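Local coordinates for YcgJ protein (PDB 1XXL), which probably acts as an S-adenosylmethionine-dependent methyltransferase, built on the Rossmann-like fold of that superfamily, at residues D89-R94 with G118-V123; E79-P84 with A111-Q116; A96-S101 with L122-A127. One frame throughout, in Å; residues are numbered along the deposited sequence.

Contact 1. Residues D89-R94 with G118-V123; sequences DIITCR and GRFLLV. With SO4 (sulfate ion), chain C.
I90-R94 and G118-V123 run as parallel strands, their axes 4.7 Å apart and their N-to-C directions only 6° apart, joined by five backbone hydrogen bonds, from R119 N to D89 O at one end to V123 N to C93 O at the other, with both N and O of I91, R119, L121 and C93 used. I91, C93, F120 and L122 occupy one face. With CG anti to its backbone N (chi1 178°), the F120 ring swings over toward the neighbouring strand and turns its edge to it: CE1 lies 3.7 Å from C93 CB, and CD1 lies 4.0 Å from I91 CG2. V110 of helix 103-113 packs against I91 and F120 on this face. On the other, I90 CG2 meets L121 CD1 at 4.0 Å, and R94 CG lies beside V123 CB at 4.1 Å. From there R94 bends at chi3 (63°), and its guanidinium presents its edge to a sulfate, NH1 to O3 and NH2 to O4, both 3.2 Å. NE is taken by T35 OG1. R94 binds S-adenosylmethionine; the sulfate, probably from the crystallisation liquor and also held by N of tag residue H6, is consistent with a positive patch that could receive an anionic group.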
ATOM      1  N   ASP A  89      14.924  10.512  -4.591  1.00 12.69           N
ATOM      2  CA  ASP A  89      15.105   9.836  -5.859  1.00 13.45           C
ATOM      3  C   ASP A  89      14.018   8.796  -6.044  1.00 12.66           C
ATOM      4  O   ASP A  89      13.550   8.556  -7.145  1.00 12.82           O
ATOM      5  CB  ASP A  89      16.489   9.150  -5.893  1.00 13.70           C
ATOM      6  CG  ASP A  89      17.620  10.145  -5.823  1.00 14.04           C
ATOM      7  OD1 ASP A  89      18.222  10.333  -4.731  1.00 14.87           O
ATOM      8  OD2 ASP A  89      17.862  10.774  -6.862  1.00 14.81           O
ATOM      9  N   ILE A  90      13.662   8.153  -4.948  1.00 12.74           N
ATOM     10  CA  ILE A  90      12.673   7.093  -4.949  1.00 12.39           C
ATOM     11  C   ILE A  90      11.764   7.294  -3.741  1.00 11.96           C
ATOM     12  O   ILE A  90      12.233   7.624  -2.637  1.00 10.93           O
ATOM     13  CB  ILE A  90      13.336   5.713  -4.822  1.00 12.80           C
ATOM     14  CG1 ILE A  90      14.340   5.478  -5.968  1.00 13.76           C
ATOM     15  CG2 ILE A  90      12.273   4.621  -4.772  1.00 13.83           C
ATOM     16  CD1 ILE A  90      15.306   4.324  -5.730  1.00 13.98           C
ATOM     17  N   ILE A  91      10.466   7.105  -3.964  1.00 11.31           N
ATOM     18  CA  ILE A  91       9.471   7.118  -2.901  1.00 11.27           C
ATOM     19  C   ILE A  91       8.649   5.862  -3.039  1.00 11.80           C
ATOM     20  O   ILE A  91       8.186   5.563  -4.119  1.00 11.25           O
ATOM     21  CB  ILE A  91       8.538   8.363  -2.956  1.00 10.21           C
ATOM     22  CG1 ILE A  91       9.360   9.652  -2.869  1.00 10.85           C
ATOM     23  CG2 ILE A  91       7.473   8.271  -1.835  1.00 10.52           C
ATOM     24  CD1 ILE A  91       8.574  10.906  -3.122  1.00 11.33           C
ATOM     25  N   THR A  92       8.493   5.133  -1.939  1.00 13.13           N
ATOM     26  CA  THR A  92       7.798   3.863  -1.911  1.00 14.85           C
ATOM     27  C   THR A  92       6.608   3.959  -0.980  1.00 14.86           C
ATOM     28  O   THR A  92       6.618   4.689   0.012  1.00 15.08           O
ATOM     29  CB  THR A  92       8.711   2.670  -1.436  1.00 15.54           C
ATOM     30  OG1 THR A  92       9.187   2.909  -0.101  1.00 19.46           O
ATOM     31  CG2 THR A  92       9.923   2.497  -2.351  1.00 16.76           C
ATOM     32  N   CYS A  93       5.579   3.204  -1.312  1.00 14.86           N
ATOM     33  CA  CYS A  93       4.359   3.190  -0.546  1.00 14.85           C
ATOM     34  C   CYS A  93       3.750   1.804  -0.768  1.00 14.37           C
ATOM     35  O   CYS A  93       3.250   1.529  -1.855  1.00 13.74           O
ATOM     36  CB  CYS A  93       3.433   4.321  -1.042  1.00 14.92           C
ATOM     37  SG  CYS A  93       1.940   4.489  -0.091  1.00 17.78           S
ATOM     38  N   ARG A  94       3.847   0.930   0.237  1.00 14.22           N
ATOM     39  CA  ARG A  94       3.437  -0.474   0.115  1.00 14.39           C
ATOM     40  C   ARG A  94       2.273  -0.805   1.028  1.00 13.57           C
ATOM     41  O   ARG A  94       2.388  -0.720   2.245  1.00 13.76           O
ATOM     42  CB  ARG A  94       4.604  -1.413   0.389  1.00 14.41           C
ATOM     43  CG  ARG A  94       4.284  -2.888   0.069  1.00 15.20           C
ATOM     44  CD  ARG A  94       5.537  -3.767   0.060  1.00 17.94           C
ATOM     45  NE  ARG A  94       6.171  -3.791   1.384  1.00 20.84           N
ATOM     46  CZ  ARG A  94       6.511  -4.876   2.081  1.00 23.19           C
ATOM     47  NH1 ARG A  94       6.292  -6.100   1.613  1.00 25.44           N
ATOM     48  NH2 ARG A  94       7.083  -4.732   3.265  1.00 23.65           N
ATOM     49  N   GLY A 118      12.346  11.349 -10.774  1.00 14.99           N
ATOM     50  CA  GLY A 118      12.364  10.388  -9.691  1.00 14.56           C
ATOM     51  C   GLY A 118      11.209   9.405  -9.827  1.00 13.96           C
ATOM     52  O   GLY A 118      10.250   9.664 -10.580  1.00 13.35           O
ATOM     53  N   ARG A 119      11.300   8.302  -9.076  1.00 12.98           N
ATOM     54  CA  ARG A 119      10.335   7.188  -9.118  1.00 13.32           C
ATOM     55  C   ARG A 119       9.464   7.067  -7.871  1.00 12.02           C
ATOM     56  O   ARG A 119       9.975   6.981  -6.761  1.00 11.22           O
ATOM     57  CB  ARG A 119      11.063   5.852  -9.214  1.00 13.27           C
ATOM     58  CG  ARG A 119      11.601   5.494 -10.546  1.00 15.48           C
ATOM     59  CD  ARG A 119      12.530   4.240 -10.440  1.00 17.42           C
ATOM     60  NE  ARG A 119      13.556   4.329 -11.472  1.00 18.83           N
ATOM     61  CZ  ARG A 119      13.403   3.913 -12.724  1.00 20.29           C
ATOM     62  NH1 ARG A 119      12.291   3.319 -13.107  1.00 19.18           N
ATOM     63  NH2 ARG A 119      14.401   4.071 -13.599  1.00 22.38           N
ATOM     64  N   PHE A 120       8.157   7.020  -8.075  1.00 11.53           N
ATOM     65  CA  PHE A 120       7.182   6.676  -7.039  1.00 11.61           C
ATOM     66  C   PHE A 120       6.725   5.247  -7.294  1.00 11.52           C
ATOM     67  O   PHE A 120       6.201   4.930  -8.377  1.00 11.91           O
ATOM     68  CB  PHE A 120       5.975   7.629  -7.103  1.00 11.85           C
ATOM     69  CG  PHE A 120       4.875   7.328  -6.111  1.00 11.84           C
ATOM     70  CD1 PHE A 120       5.161   6.887  -4.819  1.00 10.73           C
ATOM     71  CD2 PHE A 120       3.547   7.543  -6.462  1.00 12.54           C
ATOM     72  CE1 PHE A 120       4.135   6.624  -3.912  1.00 12.43           C
ATOM     73  CE2 PHE A 120       2.530   7.301  -5.566  1.00 13.23           C
ATOM     74  CZ  PHE A 120       2.817   6.843  -4.286  1.00 12.89           C
ATOM     75  N   LEU A 121       6.949   4.388  -6.310  1.00 10.67           N
ATOM     76  CA  LEU A 121       6.620   2.981  -6.408  1.00 10.61           C
ATOM     77  C   LEU A 121       5.490   2.690  -5.443  1.00 10.40           C
ATOM     78  O   LEU A 121       5.667   2.724  -4.218  1.00 10.32           O
ATOM     79  CB  LEU A 121       7.850   2.122  -6.108  1.00 10.95           C
ATOM     80  CG  LEU A 121       9.012   2.377  -7.064  1.00 12.30           C
ATOM     81  CD1 LEU A 121      10.247   1.715  -6.567  1.00 16.42           C
ATOM     82  CD2 LEU A 121       8.717   1.892  -8.460  1.00 14.97           C
ATOM     83  N   LEU A 122       4.321   2.410  -6.012  1.00  9.82           N
ATOM     84  CA  LEU A 122       3.106   2.275  -5.253  1.00 10.25           C
ATOM     85  C   LEU A 122       2.576   0.865  -5.394  1.00 10.01           C
ATOM     86  O   LEU A 122       2.270   0.436  -6.506  1.00  9.21           O
ATOM     87  CB  LEU A 122       2.101   3.299  -5.788  1.00  9.72           C
ATOM     88  CG  LEU A 122       0.666   3.211  -5.332  1.00 11.16           C
ATOM     89  CD1 LEU A 122       0.574   3.544  -3.863  1.00 11.58           C
ATOM     90  CD2 LEU A 122      -0.211   4.147  -6.174  1.00 12.43           C
ATOM     91  N   VAL A 123       2.501   0.145  -4.271  1.00  9.25           N
ATOM     92  CA  VAL A 123       1.840  -1.138  -4.213  1.00  9.48           C
ATOM     93  C   VAL A 123       0.615  -1.014  -3.337  1.00  9.69           C
ATOM     94  O   VAL A 123       0.692  -0.532  -2.206  1.00  9.39           O
ATOM     95  CB  VAL A 123       2.782  -2.290  -3.659  1.00 10.01           C
ATOM     96  CG1 VAL A 123       1.992  -3.565  -3.336  1.00  9.73           C
ATOM     97  CG2 VAL A 123       3.829  -2.573  -4.655  1.00  9.78           C
TER
HETATM   98  S   SO4 C 402       7.670  -8.292   4.520  1.00 54.40           S
HETATM   99  O1  SO4 C 402       8.960  -7.696   4.202  1.00 53.92           O
HETATM  100  O2  SO4 C 402       7.885  -9.404   5.448  1.00 54.14           O
HETATM  101  O3  SO4 C 402       7.048  -8.757   3.286  1.00 52.59           O
HETATM  102  O4  SO4 C 402       6.772  -7.322   5.161  1.00 54.12           O

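Contact 2. Residues E79-P84 with A111-Q116; sequences ESLPFP and ARVLKQ
R112, in the last turn of helix 103-113, reaches across to the loop 79-84 that follows strand 71-75 in this Rossmann-like methyltransferase fold. Its side chain starts out extended and bends at chi3 (73°), which brings the guanidinium end-on to one carbonyl: NH1 lies 2.9 Å from F83 O and NH2 3.2 Å from the same oxygen. Both donors lie in the carbonyl plane, and F83 O sits close to the guanidinium plane, so a single acceptor is gripped by two N-H groups. L81 O also lies at the guanidinium edge, but its angle to NH2 is too poor for a hydrogen bond. Further partners lie nearby: D85 forms a salt bridge with NH1, E109 one with NE, and the second carboxylate oxygen of E109 accepts from L81 N. The salt bridges to D85 and E109 probably offset the arginine's charge at this partly buried place, while P84 O is taken by S87 OG. V113 CG1 lies over one guanidinium face, offset toward its rim, and approaches F83 CB at 4.1 Å. L81 and V113 cross at about a right angle, L81 CD1 touching V113 CG2 at 3.7 Å.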
ATOM      1  N   GLU A  79      -0.103  13.187   3.819  1.00 18.98           N
ATOM      2  CA  GLU A  79      -0.831  14.410   3.467  1.00 19.86           C
ATOM      3  C   GLU A  79      -0.061  15.675   3.835  1.00 19.59           C
ATOM      4  O   GLU A  79      -0.386  16.741   3.367  1.00 20.64           O
ATOM      5  CB  GLU A  79      -2.217  14.442   4.128  1.00 19.87           C
ATOM      6  CG  GLU A  79      -3.212  13.479   3.494  1.00 21.52           C
ATOM      7  CD  GLU A  79      -3.217  12.090   4.108  1.00 23.01           C
ATOM      8  OE1 GLU A  79      -2.430  11.818   5.049  1.00 22.84           O
ATOM      9  OE2 GLU A  79      -4.042  11.266   3.657  1.00 24.25           O
ATOM     10  N   SER A  80       0.945  15.551   4.684  1.00 19.78           N
ATOM     11  CA  SER A  80       1.789  16.686   5.055  1.00 20.44           C
ATOM     12  C   SER A  80       3.195  16.206   5.326  1.00 19.01           C
ATOM     13  O   SER A  80       3.567  15.950   6.454  1.00 19.94           O
ATOM     14  CB  SER A  80       1.230  17.392   6.300  1.00 21.38           C
ATOM     15  OG  SER A  80       1.879  18.648   6.490  1.00 25.91           O
ATOM     16  N   LEU A  81       3.964  16.038   4.270  1.00 18.16           N
ATOM     17  CA  LEU A  81       5.363  15.662   4.390  1.00 17.01           C
ATOM     18  C   LEU A  81       6.199  16.912   4.701  1.00 16.60           C
ATOM     19  O   LEU A  81       6.042  17.947   4.057  1.00 16.02           O
ATOM     20  CB  LEU A  81       5.859  15.025   3.099  1.00 17.06           C
ATOM     21  CG  LEU A  81       5.158  13.738   2.704  1.00 17.64           C
ATOM     22  CD1 LEU A  81       5.596  13.330   1.311  1.00 18.44           C
ATOM     23  CD2 LEU A  81       5.430  12.641   3.728  1.00 16.69           C
ATOM     24  N   PRO A  82       7.091  16.812   5.691  1.00 15.89           N
ATOM     25  CA  PRO A  82       7.883  17.965   6.090  1.00 15.59           C
ATOM     26  C   PRO A  82       9.097  18.293   5.202  1.00 14.81           C
ATOM     27  O   PRO A  82       9.769  19.283   5.441  1.00 14.50           O
ATOM     28  CB  PRO A  82       8.335  17.563   7.499  1.00 15.71           C
ATOM     29  CG  PRO A  82       8.522  16.043   7.391  1.00 14.99           C
ATOM     30  CD  PRO A  82       7.359  15.629   6.545  1.00 16.23           C
ATOM     31  N   PHE A  83       9.348  17.497   4.165  1.00 14.75           N
ATOM     32  CA  PHE A  83      10.608  17.514   3.457  1.00 14.44           C
ATOM     33  C   PHE A  83      10.584  18.570   2.399  1.00 14.47           C
ATOM     34  O   PHE A  83       9.517  18.973   1.975  1.00 14.64           O
ATOM     35  CB  PHE A  83      10.896  16.135   2.839  1.00 14.67           C
ATOM     36  CG  PHE A  83      10.837  15.026   3.849  1.00 14.41           C
ATOM     37  CD1 PHE A  83      11.805  14.933   4.838  1.00 14.57           C
ATOM     38  CD2 PHE A  83       9.797  14.128   3.847  1.00 13.33           C
ATOM     39  CE1 PHE A  83      11.756  13.935   5.795  1.00 15.82           C
ATOM     40  CE2 PHE A  83       9.732  13.124   4.809  1.00 16.17           C
ATOM     41  CZ  PHE A  83      10.705  13.026   5.788  1.00 15.27           C
ATOM     42  N   PRO A  84      11.769  19.034   1.967  1.00 14.66           N
ATOM     43  CA  PRO A  84      11.836  20.028   0.895  1.00 15.43           C
ATOM     44  C   PRO A  84      11.336  19.486  -0.455  1.00 15.35           C
ATOM     45  O   PRO A  84      11.338  18.277  -0.675  1.00 15.56           O
ATOM     46  CB  PRO A  84      13.339  20.318   0.789  1.00 15.39           C
ATOM     47  CG  PRO A  84      13.941  19.775   2.000  1.00 15.87           C
ATOM     48  CD  PRO A  84      13.110  18.650   2.434  1.00 14.32           C
ATOM     49  N   ALA A 111       4.431  13.947  -5.195  1.00 12.38           N
ATOM     50  CA  ALA A 111       4.982  14.591  -6.374  1.00 12.70           C
ATOM     51  C   ALA A 111       5.876  15.766  -6.015  1.00 13.16           C
ATOM     52  O   ALA A 111       6.924  15.958  -6.646  1.00 14.47           O
ATOM     53  CB  ALA A 111       3.861  15.045  -7.339  1.00 13.50           C
ATOM     54  N   ARG A 112       5.487  16.547  -5.003  1.00 12.65           N
ATOM     55  CA  ARG A 112       6.272  17.713  -4.586  1.00 12.77           C
ATOM     56  C   ARG A 112       7.686  17.331  -4.117  1.00 12.69           C
ATOM     57  O   ARG A 112       8.662  17.922  -4.556  1.00 12.21           O
ATOM     58  CB  ARG A 112       5.543  18.507  -3.479  1.00 12.88           C
ATOM     59  CG  ARG A 112       6.324  19.662  -2.964  1.00 12.16           C
ATOM     60  CD  ARG A 112       5.565  20.412  -1.890  1.00 13.28           C
ATOM     61  NE  ARG A 112       5.519  19.677  -0.642  1.00 12.70           N
ATOM     62  CZ  ARG A 112       6.547  19.532   0.192  1.00 13.50           C
ATOM     63  NH1 ARG A 112       7.712  20.063  -0.088  1.00 14.02           N
ATOM     64  NH2 ARG A 112       6.402  18.850   1.308  1.00 15.05           N
ATOM     65  N   VAL A 113       7.782  16.335  -3.239  1.00 13.19           N
ATOM     66  CA  VAL A 113       9.067  15.924  -2.647  1.00 12.96           C
ATOM     67  C   VAL A 113       9.909  14.995  -3.525  1.00 13.26           C
ATOM     68  O   VAL A 113      11.087  14.777  -3.233  1.00 12.18           O
ATOM     69  CB  VAL A 113       8.910  15.302  -1.209  1.00 12.80           C
ATOM     70  CG1 VAL A 113       8.199  16.259  -0.296  1.00 12.34           C
ATOM     71  CG2 VAL A 113       8.201  13.960  -1.224  1.00 12.97           C
ATOM     72  N   LEU A 114       9.307  14.448  -4.586  1.00 13.44           N
ATOM     73  CA  LEU A 114      10.022  13.634  -5.562  1.00 13.82           C
ATOM     74  C   LEU A 114      10.893  14.524  -6.448  1.00 13.88           C
ATOM     75  O   LEU A 114      10.458  15.580  -6.881  1.00 13.86           O
ATOM     76  CB  LEU A 114       8.995  12.842  -6.401  1.00 13.47           C
ATOM     77  CG  LEU A 114       9.417  11.671  -7.285  1.00 14.48           C
ATOM     78  CD1 LEU A 114      10.297  10.636  -6.559  1.00 14.30           C
ATOM     79  CD2 LEU A 114       8.153  10.999  -7.843  1.00 14.67           C
ATOM     80  N   LYS A 115      12.133  14.118  -6.698  1.00 14.71           N
ATOM     81  CA  LYS A 115      12.987  14.813  -7.658  1.00 15.40           C
ATOM     82  C   LYS A 115      12.428  14.630  -9.072  1.00 15.75           C
ATOM     83  O   LYS A 115      11.784  13.622  -9.367  1.00 14.24           O
ATOM     84  CB  LYS A 115      14.434  14.264  -7.621  1.00 16.43           C
ATOM     85  CG  LYS A 115      15.237  14.630  -6.356  1.00 18.04           C
ATOM     86  CD  LYS A 115      16.647  13.997  -6.332  1.00 18.56           C
ATOM     87  CE  LYS A 115      17.392  14.415  -5.061  1.00 21.29           C
ATOM     88  NZ  LYS A 115      18.642  13.590  -4.778  1.00 25.69           N
ATOM     89  N   GLN A 116      12.695  15.593  -9.949  1.00 16.20           N
ATOM     90  CA  GLN A 116      12.424  15.416 -11.361  1.00 16.98           C
ATOM     91  C   GLN A 116      12.978  14.100 -11.854  1.00 16.55           C
ATOM     92  O   GLN A 116      14.125  13.745 -11.562  1.00 15.71           O
ATOM     93  CB  GLN A 116      13.046  16.533 -12.198  1.00 18.21           C
ATOM     94  CG  GLN A 116      12.216  17.794 -12.264  1.00 21.90           C
ATOM     95  CD  GLN A 116      10.821  17.588 -12.806  1.00 24.13           C
ATOM     96  OE1 GLN A 116       9.879  18.199 -12.307  1.00 30.63           O
ATOM     97  NE2 GLN A 116      10.675  16.742 -13.826  1.00 25.48           N
TER

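Contact 3. Residues A96-S101 with L122-A127; sequences AAHHFS and LVDHYA
At the C-terminal end of strand 118-125, where the other chain segment has just left strand 88-94, and close to the S-adenosylmethionine site at G29 and R94, a His-carboxylate pair ties the short 3-10 turn 97-99 to the strand: H98 meets D124. The imidazole comes edge-on, ND1 donating to the syn lone pair of D124 OD2 at 2.7 Å, with ring and carboxylate planes 38° apart. A weak second bond runs from the same ND1 to OD1 at 3.1 Å, and another weak one from H98 N to OD1. Chi1 of 60° sets CG between the backbone N and carbonyl carbon of H98, folding the ring back so that its ND1 and its own amide address one carboxylate. H125 N gives OD2 a further donor, from above the carboxylate plane, at 2.9 Å. The H125 ring lies across one face of H98 as an offset stack, centroids 4.6 Å apart and planes at 30°, and is held by E151 through ND1. A97 CB rests against D124 OD1 at 3.4 Å, and W157 of helix 154-163 packs on both A97 and L122. One water bridges the backbones, accepting from A96 N and donating to V123 O at 2.7 Å. D124 thus receives N-H groups from both segments, and its bonds together with the H125 stack fix the rotation of the H98 ring, with ND1 turned to the carboxylate.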
ATOM      1  N   ALA A  96      -0.223   0.868   1.885  1.00 14.57           N
ATOM      2  CA  ALA A  96      -0.514   1.938   2.833  1.00 14.19           C
ATOM      3  C   ALA A  96      -1.568   2.927   2.341  1.00 14.01           C
ATOM      4  O   ALA A  96      -2.270   3.507   3.147  1.00 14.11           O
ATOM      5  CB  ALA A  96       0.778   2.685   3.162  1.00 14.35           C
ATOM      6  N   ALA A  97      -1.657   3.146   1.035  1.00 14.13           N
ATOM      7  CA  ALA A  97      -2.534   4.202   0.480  1.00 14.39           C
ATOM      8  C   ALA A  97      -4.005   4.071   0.872  1.00 14.32           C
ATOM      9  O   ALA A  97      -4.697   5.090   1.047  1.00 13.62           O
ATOM     10  CB  ALA A  97      -2.410   4.262  -1.022  1.00 13.98           C
ATOM     11  N   HIS A  98      -4.485   2.836   1.002  1.00 14.20           N
ATOM     12  CA  HIS A  98      -5.880   2.624   1.399  1.00 15.28           C
ATOM     13  C   HIS A  98      -6.214   3.150   2.799  1.00 14.63           C
ATOM     14  O   HIS A  98      -7.384   3.261   3.148  1.00 14.06           O
ATOM     15  CB  HIS A  98      -6.315   1.150   1.237  1.00 15.14           C
ATOM     16  CG  HIS A  98      -5.521   0.173   2.045  1.00 16.45           C
ATOM     17  ND1 HIS A  98      -4.410  -0.480   1.545  1.00 17.65           N
ATOM     18  CD2 HIS A  98      -5.706  -0.305   3.301  1.00 18.10           C
ATOM     19  CE1 HIS A  98      -3.934  -1.294   2.474  1.00 18.32           C
ATOM     20  NE2 HIS A  98      -4.697  -1.197   3.550  1.00 16.50           N
ATOM     21  N   HIS A  99      -5.189   3.480   3.577  1.00 15.41           N
ATOM     22  CA  HIS A  99      -5.349   4.087   4.897  1.00 16.87           C
ATOM     23  C   HIS A  99      -5.213   5.615   4.900  1.00 17.03           C
ATOM     24  O   HIS A  99      -5.431   6.221   5.931  1.00 17.03           O
ATOM     25  CB  HIS A  99      -4.304   3.535   5.870  1.00 18.35           C
ATOM     26  CG  HIS A  99      -4.530   2.117   6.269  1.00 20.55           C
ATOM     27  ND1 HIS A  99      -3.508   1.195   6.329  1.00 26.00           N
ATOM     28  CD2 HIS A  99      -5.659   1.460   6.629  1.00 24.19           C
ATOM     29  CE1 HIS A  99      -4.000   0.028   6.716  1.00 27.57           C
ATOM     30  NE2 HIS A  99      -5.306   0.161   6.894  1.00 26.36           N
ATOM     31  N   PHE A 100      -4.853   6.236   3.777  1.00 17.10           N
ATOM     32  CA  PHE A 100      -4.698   7.696   3.725  1.00 18.09           C
ATOM     33  C   PHE A 100      -6.045   8.380   3.930  1.00 17.96           C
ATOM     34  O   PHE A 100      -7.010   7.989   3.329  1.00 18.33           O
ATOM     35  CB  PHE A 100      -4.160   8.166   2.359  1.00 18.14           C
ATOM     36  CG  PHE A 100      -2.757   7.755   2.051  1.00 18.07           C
ATOM     37  CD1 PHE A 100      -1.923   7.209   3.003  1.00 19.11           C
ATOM     38  CD2 PHE A 100      -2.267   7.940   0.784  1.00 19.21           C
ATOM     39  CE1 PHE A 100      -0.628   6.866   2.676  1.00 19.13           C
ATOM     40  CE2 PHE A 100      -0.973   7.596   0.459  1.00 19.38           C
ATOM     41  CZ  PHE A 100      -0.156   7.071   1.413  1.00 19.70           C
ATOM     42  N   SER A 101      -6.089   9.427   4.740  1.00 18.69           N
ATOM     43  CA  SER A 101      -7.331  10.173   4.959  1.00 19.25           C
ATOM     44  C   SER A 101      -7.685  11.038   3.741  1.00 19.10           C
ATOM     45  O   SER A 101      -8.857  11.378   3.538  1.00 19.57           O
ATOM     46  CB  SER A 101      -7.211  11.055   6.213  1.00 19.61           C
ATOM     47  OG  SER A 101      -6.178  12.014   6.033  1.00 21.85           O
ATOM     48  N   LEU A 122       4.321   2.410  -6.012  1.00  9.82           N
ATOM     49  CA  LEU A 122       3.106   2.275  -5.253  1.00 10.25           C
ATOM     50  C   LEU A 122       2.576   0.865  -5.394  1.00 10.01           C
ATOM     51  O   LEU A 122       2.270   0.436  -6.506  1.00  9.21           O
ATOM     52  CB  LEU A 122       2.101   3.299  -5.788  1.00  9.72           C
ATOM     53  CG  LEU A 122       0.666   3.211  -5.332  1.00 11.16           C
ATOM     54  CD1 LEU A 122       0.574   3.544  -3.863  1.00 11.58           C
ATOM     55  CD2 LEU A 122      -0.211   4.147  -6.174  1.00 12.43           C
ATOM     56  N   VAL A 123       2.501   0.145  -4.271  1.00  9.25           N
ATOM     57  CA  VAL A 123       1.840  -1.138  -4.213  1.00  9.48           C
ATOM     58  C   VAL A 123       0.615  -1.014  -3.337  1.00  9.69           C
ATOM     59  O   VAL A 123       0.692  -0.532  -2.206  1.00  9.39           O
ATOM     60  CB  VAL A 123       2.782  -2.290  -3.659  1.00 10.01           C
ATOM     61  CG1 VAL A 123       1.992  -3.565  -3.336  1.00  9.73           C
ATOM     62  CG2 VAL A 123       3.829  -2.573  -4.655  1.00  9.78           C
ATOM     63  N   ASP A 124      -0.520  -1.438  -3.871  1.00 10.20           N
ATOM     64  CA  ASP A 124      -1.697  -1.573  -3.060  1.00 10.49           C
ATOM     65  C   ASP A 124      -2.663  -2.526  -3.727  1.00 10.06           C
ATOM     66  O   ASP A 124      -2.494  -2.909  -4.871  1.00  9.41           O
ATOM     67  CB  ASP A 124      -2.348  -0.188  -2.789  1.00 11.17           C
ATOM     68  CG  ASP A 124      -3.042  -0.116  -1.417  1.00 13.03           C
ATOM     69  OD1 ASP A 124      -3.442   1.007  -1.040  1.00 15.11           O
ATOM     70  OD2 ASP A 124      -3.203  -1.169  -0.731  1.00 11.29           O
ATOM     71  N   HIS A 125      -3.675  -2.939  -2.989  1.00 10.17           N
ATOM     72  CA  HIS A 125      -4.800  -3.559  -3.642  1.00 11.08           C
ATOM     73  C   HIS A 125      -5.725  -2.424  -4.126  1.00 11.08           C
ATOM     74  O   HIS A 125      -5.641  -1.291  -3.650  1.00 12.14           O
ATOM     75  CB  HIS A 125      -5.503  -4.643  -2.810  1.00 11.56           C
ATOM     76  CG  HIS A 125      -5.588  -4.354  -1.357  1.00 13.19           C
ATOM     77  ND1 HIS A 125      -6.645  -3.678  -0.801  1.00 14.98           N
ATOM     78  CD2 HIS A 125      -4.755  -4.670  -0.335  1.00 16.88           C
ATOM     79  CE1 HIS A 125      -6.457  -3.574   0.505  1.00 17.24           C
ATOM     80  NE2 HIS A 125      -5.313  -4.162   0.811  1.00 17.84           N
ATOM     81  N   TYR A 126      -6.508  -2.713  -5.146  1.00 10.37           N
ATOM     82  CA  TYR A 126      -7.298  -1.692  -5.798  1.00 10.79           C
ATOM     83  C   TYR A 126      -8.733  -2.160  -6.036  1.00 10.88           C
ATOM     84  O   TYR A 126      -9.022  -3.343  -6.032  1.00 11.35           O
ATOM     85  CB  TYR A 126      -6.612  -1.272  -7.102  1.00  9.75           C
ATOM     86  CG  TYR A 126      -6.473  -2.354  -8.155  1.00  9.28           C
ATOM     87  CD1 TYR A 126      -5.332  -3.140  -8.238  1.00  8.52           C
ATOM     88  CD2 TYR A 126      -7.484  -2.582  -9.062  1.00  6.82           C
ATOM     89  CE1 TYR A 126      -5.197  -4.107  -9.223  1.00  7.99           C
ATOM     90  CE2 TYR A 126      -7.371  -3.539 -10.013  1.00  8.83           C
ATOM     91  CZ  TYR A 126      -6.223  -4.307 -10.098  1.00  8.88           C
ATOM     92  OH  TYR A 126      -6.144  -5.280 -11.051  1.00 10.54           O
ATOM     93  N   ALA A 127      -9.611  -1.191  -6.249  1.00 12.25           N
ATOM     94  CA  ALA A 127     -11.013  -1.407  -6.579  1.00 11.92           C
ATOM     95  C   ALA A 127     -11.146  -1.661  -8.080  1.00 12.37           C
ATOM     96  O   ALA A 127     -10.571  -0.930  -8.885  1.00 12.57           O
ATOM     97  CB  ALA A 127     -11.815  -0.174  -6.208  1.00 12.11           C
TER
HETATM   98  O   HOH W   1       0.058   1.712  -0.844  1.00 14.06           O

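Along the chain the first segments come in the order 79-84, 89-94, 96-101; the second ones begin in the last turn of helix 103-113, so contacts 1 and 2 cross. Strands 88-94 and 118-125 are neighbours in the central sheet. Contacts 1 and 3, centres about 13 Å apart, share L122 and V123; C93 SG touches F100 CZ at 3.7 Å. Contact 2, about 12 Å from contact 1, meets it where V113 and L114 pack on I91 and K115 salt-bridges D89, near the strands' N-terminal ends. Contact 3 lies at the C-terminal end of strand 118-125, just past strand 88-94. Loop 79-84 also reaches the cofactor site through E79, which touches F100, while R94 of contact 1 binds there too.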